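Local coordinates for Tat-secreted protein Rv2525c (Mycobacterium tuberculosis, PDB 4PMQ) that may act as a peptidoglycan hydrolase with glycosidase activity, and has esterase activity toward p-nitrophenyl esters in vitro, at residues 4-9 with 192-197; 15-20 with 56-61. One frame throughout, in Å; residues are numbered along the deposited sequence. Where two conformers were deposited one is given.

Interaction 1 of 2, residues 4-9 with 192-197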
loop_
_atom_site.group_PDB
_atom_site.type_symbol
_atom_site.label_atom_id
_atom_site.label_comp_id
_atom_site.label_asym_id
_atom_site.label_seq_id
_atom_site.Cartn_x
_atom_site.Cartn_y
_atom_site.Cartn_z
ATOM N N LEU A 4 -13.601 9.962 4.588
ATOM C CA LEU A 4 -13.485 10.028 6.052
ATOM C C LEU A 4 -12.165 10.721 6.468
ATOM O O LEU A 4 -11.793 10.740 7.641
ATOM C CB LEU A 4 -13.488 8.586 6.601
ATOM C CG LEU A 4 -14.799 7.803 6.661
ATOM C CD1 LEU A 4 -15.288 7.403 5.295
ATOM C CD2 LEU A 4 -14.605 6.519 7.420
ATOM N N GLY A 5 -11.464 11.245 5.490
ATOM C CA GLY A 5 -10.167 11.878 5.673
ATOM C C GLY A 5 -9.225 11.409 4.587
ATOM O O GLY A 5 -9.517 10.442 3.867
ATOM N N THR A 6 -8.084 12.092 4.486
ATOM C CA THR A 6 -7.049 11.881 3.480
ATOM C C THR A 6 -5.816 11.248 4.089
ATOM O O THR A 6 -5.407 11.703 5.163
ATOM C CB THR A 6 -6.706 13.290 2.939
ATOM O OG1 THR A 6 -7.840 13.843 2.256
ATOM C CG2 THR A 6 -5.464 13.335 2.078
ATOM N N LEU A 7 -5.189 10.326 3.369
ATOM C CA LEU A 7 -3.905 9.721 3.663
ATOM C C LEU A 7 -2.980 10.018 2.514
ATOM O O LEU A 7 -3.387 9.882 1.355
ATOM C CB LEU A 7 -3.980 8.209 3.863
ATOM C CG LEU A 7 -4.911 7.718 4.974
ATOM C CD1 LEU A 7 -4.967 6.203 4.970
ATOM C CD2 LEU A 7 -4.469 8.202 6.370
ATOM N N LEU A 8 -1.730 10.394 2.816
ATOM C CA LEU A 8 -0.778 10.655 1.734
ATOM C C LEU A 8 0.133 9.471 1.550
ATOM O O LEU A 8 0.498 8.835 2.533
ATOM C CB LEU A 8 0.072 11.896 2.074
ATOM C CG LEU A 8 -0.698 13.199 2.334
ATOM C CD1 LEU A 8 0.270 14.331 2.634
ATOM C CD2 LEU A 8 -1.659 13.552 1.158
ATOM N N ASP A 9 0.564 9.226 0.308
ATOM C CA ASP A 9 1.589 8.211 0.067
ATOM C C ASP A 9 2.719 8.862 -0.742
ATOM O O ASP A 9 2.473 9.777 -1.528
ATOM C CB ASP A 9 1.042 6.931 -0.577
ATOM C CG ASP A 9 0.696 7.080 -2.041
ATOM O OD1 ASP A 9 1.633 7.077 -2.871
ATOM O OD2 ASP A 9 -0.503 7.194 -2.352
ATOM N N VAL A 192 3.620 13.951 -3.386
ATOM C CA VAL A 192 2.738 13.008 -2.687
ATOM C C VAL A 192 1.541 12.669 -3.556
ATOM O O VAL A 192 1.150 13.461 -4.420
ATOM C CB VAL A 192 2.254 13.517 -1.292
ATOM C CG1 VAL A 192 3.425 13.793 -0.353
ATOM C CG2 VAL A 192 1.328 14.742 -1.403
ATOM N N ASP A 193 0.975 11.495 -3.301
ATOM C CA ASP A 193 -0.297 11.036 -3.835
ATOM C C ASP A 193 -1.335 11.185 -2.751
ATOM O O ASP A 193 -1.018 11.038 -1.557
ATOM C CB ASP A 193 -0.225 9.576 -4.317
ATOM C CG ASP A 193 0.938 9.293 -5.259
ATOM O OD1 ASP A 193 1.208 10.145 -6.150
ATOM O OD2 ASP A 193 1.526 8.195 -5.159
ATOM N N VAL A 194 -2.576 11.416 -3.148
ATOM C CA VAL A 194 -3.660 11.633 -2.203
ATOM C C VAL A 194 -4.605 10.456 -2.223
ATOM O O VAL A 194 -5.035 10.020 -3.300
ATOM C CB VAL A 194 -4.405 12.955 -2.496
ATOM C CG1 VAL A 194 -5.545 13.164 -1.514
ATOM C CG2 VAL A 194 -3.444 14.147 -2.452
ATOM N N ASN A 195 -4.956 9.963 -1.018
ATOM C CA ASN A 195 -5.854 8.824 -0.887
ATOM C C ASN A 195 -7.010 9.192 0.009
ATOM O O ASN A 195 -6.784 9.778 1.082
ATOM C CB ASN A 195 -5.115 7.607 -0.315
ATOM C CG ASN A 195 -3.901 7.278 -1.146
ATOM O OD1 ASN A 195 -4.028 6.633 -2.184
ATOM N ND2 ASN A 195 -2.739 7.817 -0.776
ATOM N N GLN A 196 -8.226 8.779 -0.363
ATOM C CA GLN A 196 -9.434 8.978 0.457
ATOM C C GLN A 196 -9.725 7.724 1.267
ATOM O O GLN A 196 -9.656 6.612 0.744
ATOM C CB GLN A 196 -10.631 9.292 -0.446
ATOM C CG GLN A 196 -10.508 10.665 -1.094
ATOM C CD GLN A 196 -11.756 11.129 -1.815
ATOM O OE1 GLN A 196 -12.585 10.338 -2.295
ATOM N NE2 GLN A 196 -11.884 12.438 -1.940
ATOM N N ILE A 197 -10.046 7.904 2.543
ATOM C CA ILE A 197 -10.471 6.827 3.430
ATOM C C ILE A 197 -11.987 6.617 3.194
ATOM O O ILE A 197 -12.777 7.581 3.264
ATOM C CB ILE A 197 -10.165 7.188 4.903
ATOM C CG1 ILE A 197 -8.647 7.385 5.133
ATOM C CG2 ILE A 197 -10.779 6.135 5.850
ATOM C CD1 ILE A 197 -8.367 8.104 6.509
#
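Leu7 and Asn195 form an antiparallel hydrogen-bonded pair, as do Asp9 and Asp193, while Thr6–Gln196 and Leu8–Val194 are the non-hydrogen-bonded pairs; the short strand axes run 4.6 Å apart at 148°. The ladder continues past Thr6, where Ile197 N donates to Gly5 O and Leu4 N to Ile197 O. Gly5 has a positive phi at which any side chain would collide with the preceding carbonyl oxygen, reason enough for glycine here.

On the face that carries Leu7, Asp9, Asp193 and Asn195, the amide of Asn195 ties side chain to backbone. Its ND2 gives one hydrogen to Asp9 OD2 at 2.8 Å, almost straight (170°) and onto the anti lone pair, with the acceptor in the amide plane. The other reaches Leu7 O at 3.0 Å from above the carbonyl plane, and Leu7 O also accepts Asn195 N. With Asn195 OD1 bonded to Trp160 NE1, the amide's flip is fixed. Asp9 CG sits between its backbone N and carbonyl carbon (chi1 74°), which swings the carboxylate across to Asp193. There Asp9 OD1 lies 2.5 Å from Asp193 OD2. Gln179 NE2 also donates to Asp9 OD2, and Asp183 N to Asp193 OD1.

Farther along, Ile197 CG1 meets Leu7 CG at 3.8 Å, the two side chains crossing at about a right angle. Both are buried apolar residues: Leu7 also touches Ile29 and Leu177, Ile197 Val26 and Phe202. On the other face Leu8 CD2 and Val194 CG2 lie 4.1 Å apart, their side chains side by side.

A glycerol beside Asp9 and a tartrate near Asp193, both probably from the crystallisation liquor, may mark a pocket here. In this TIM-barrel-clan domain strand 6-9 lies between strand 190-197 and the parallel strand 27-31, and strand 190-197 also pairs with strands 177-181 and 184-187.

Interaction 2 of 2, residues 15-20 with 56-61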
loop_
_atom_site.group_PDB
_atom_site.type_symbol
_atom_site.label_atom_id
_atom_site.label_comp_id
_atom_site.label_asym_id
_atom_site.label_seq_id
_atom_site.Cartn_x
_atom_site.Cartn_y
_atom_site.Cartn_z
ATOM N N ILE A 15 8.669 12.797 5.281
ATOM C CA ILE A 15 8.123 14.115 5.593
ATOM C C ILE A 15 7.894 14.277 7.089
ATOM O O ILE A 15 7.255 13.407 7.686
ATOM C CB ILE A 15 6.805 14.362 4.813
ATOM C CG1 ILE A 15 7.013 14.263 3.291
ATOM C CG2 ILE A 15 6.126 15.715 5.205
ATOM C CD1 ILE A 15 5.678 14.067 2.530
ATOM N N PRO A 16 8.331 15.407 7.712
ATOM C CA PRO A 16 7.998 15.623 9.131
ATOM C C PRO A 16 6.487 15.504 9.323
ATOM O O PRO A 16 5.715 16.027 8.506
ATOM C CB PRO A 16 8.525 17.042 9.409
ATOM C CG PRO A 16 9.608 17.243 8.401
ATOM C CD PRO A 16 9.110 16.534 7.167
ATOM N N ALA A 17 6.048 14.763 10.349
ATOM C CA ALA A 17 4.627 14.560 10.617
ATOM C C ALA A 17 3.872 15.894 10.751
ATOM O O ALA A 17 2.715 16.003 10.313
ATOM C CB ALA A 17 4.458 13.750 11.889
ATOM N N SER A 18 4.529 16.929 11.333
ATOM C CA SER A 18 3.897 18.248 11.459
ATOM C C SER A 18 3.514 18.815 10.087
ATOM O O SER A 18 2.483 19.490 9.966
ATOM C CB SER A 18 4.814 19.229 12.186
ATOM O OG SER A 18 6.050 19.364 11.508
ATOM N N GLN A 19 4.315 18.491 9.034
ATOM C CA GLN A 19 3.965 18.975 7.692
ATOM C C GLN A 19 2.835 18.135 7.070
ATOM O O GLN A 19 2.007 18.700 6.351
ATOM C CB GLN A 19 5.183 19.051 6.777
ATOM C CG GLN A 19 6.162 20.117 7.304
ATOM C CD GLN A 19 7.364 20.304 6.406
ATOM O OE1 GLN A 19 8.109 19.373 6.128
ATOM N NE2 GLN A 19 7.611 21.526 5.974
ATOM N N ILE A 20 2.770 16.810 7.353
ATOM C CA ILE A 20 1.654 15.993 6.854
ATOM C C ILE A 20 0.363 16.568 7.448
ATOM O O ILE A 20 -0.595 16.819 6.727
ATOM C CB ILE A 20 1.841 14.506 7.220
ATOM C CG1 ILE A 20 3.037 13.938 6.432
ATOM C CG2 ILE A 20 0.536 13.688 6.999
ATOM C CD1 ILE A 20 3.745 12.891 7.120
ATOM N N SER A 56 2.693 8.939 14.719
ATOM C CA SER A 56 1.802 8.606 15.835
ATOM C C SER A 56 1.804 9.714 16.892
ATOM O O SER A 56 0.750 10.053 17.450
ATOM C CB SER A 56 2.201 7.280 16.474
ATOM O OG SER A 56 1.947 6.192 15.605
ATOM N N GLY A 57 2.987 10.287 17.145
ATOM C CA GLY A 57 3.166 11.368 18.120
ATOM C C GLY A 57 2.334 12.608 17.834
ATOM O O GLY A 57 1.889 13.297 18.758
ATOM N N ASN A 58 2.091 12.880 16.545
ATOM C CA ASN A 58 1.321 14.022 16.074
ATOM C C ASN A 58 -0.141 13.647 15.818
ATOM O O ASN A 58 -0.859 14.410 15.155
ATOM C CB ASN A 58 1.969 14.597 14.806
ATOM C CG ASN A 58 3.177 15.434 15.125
ATOM O OD1 ASN A 58 3.086 16.660 15.224
ATOM N ND2 ASN A 58 4.316 14.786 15.377
ATOM N N GLY A 59 -0.560 12.482 16.347
ATOM C CA GLY A 59 -1.928 11.976 16.249
ATOM C C GLY A 59 -2.295 11.536 14.844
ATOM O O GLY A 59 -3.481 11.510 14.495
ATOM N N LEU A 60 -1.281 11.219 14.018
ATOM C CA LEU A 60 -1.549 10.817 12.631
ATOM C C LEU A 60 -1.700 9.298 12.500
ATOM O O LEU A 60 -1.084 8.544 13.271
ATOM C CB LEU A 60 -0.462 11.328 11.667
ATOM C CG LEU A 60 -0.355 12.838 11.515
ATOM C CD1 LEU A 60 0.866 13.204 10.680
ATOM C CD2 LEU A 60 -1.617 13.425 10.831
ATOM N N LYS A 61 -2.518 8.857 11.512
ATOM C CA LYS A 61 -2.735 7.447 11.220
ATOM C C LYS A 61 -1.606 6.905 10.381
ATOM O O LYS A 61 -1.055 7.627 9.538
ATOM C CB LYS A 61 -4.071 7.217 10.465
ATOM C CG LYS A 61 -5.305 7.627 11.249
ATOM C CD LYS A 61 -5.475 6.758 12.477
ATOM C CE LYS A 61 -6.656 7.142 13.324
ATOM N NZ LYS A 61 -6.745 6.255 14.508
#
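Leu60 CD1 is the methyl that joins the two segments: it lies 3.7 Å from Ile20 CG2 and 3.8 Å from Ala17 CB, and comes to 3.4 Å from Ala17 O. One branch of the leucine thus meets successive parts of the first helical turn, while the Leu60 and Ile20 side chains approach at a slant. With Ile20 CG1 beside the backbone N (chi1 -68°), CG2 is left anti to that N and faces Leu60. Alanine fits position 17 because its single methyl points at the other segment and meets both Asn58 ND2 and Leu60 CD1.

Asn58 ND2 is 3.6 Å from Ala17 CB. This is van der Waals packing of a methyl on an amide; no hydrogen bond crosses between the segments. The polar work of Asn58 ND2 is done within its own helix end, where it donates to Asp54 O and so steadies the amide.

Behind these side chains stand two helix ends. Pro16 is the N-cap of helix 17-22, and its carbonyl oxygen receives both Gln19 N and Ile20 N. Asp54 reaches across from helix 49-57, its OD2 accepting Ala17 N in the first turn. Helix 49-57 itself closes in a Schellman motif, with Gly59 N bonded to Ser56 O and Leu60 N to Leu55 O; Gly59 takes the positive phi of 70° that favours glycine at C-prime and turns the chain back, bringing Leu60 inward.

The contact therefore packs the start of helix 17-22 against the turn that follows helix 49-57, just before strand 61-66, with Leu55 extending the apolar patch by touching Ala17, Ile20 and Leu60.

How the interactions relate
Interaction 2 is nested within the long loop of chain that interaction 1 closes: strand 6-9 leads into helix 17-22, helix 49-57 and strand 61-66 follow, and strand 190-197 returns near the end to pair with strand 6-9. The two centres lie 13 Å apart, on the same side of the chain's centre. Interaction 1 is a strand pairing within the sheet, whereas interaction 2 joins a helix start to the turn after another helix. They meet directly where Val192 CG1 packs on Ile15 CD1 at 3.7 Å, and more loosely where Leu7 approaches Lys61. Together they tie the strand pairing to the helix packing outside it in this glycoside-hydrolase-like domain.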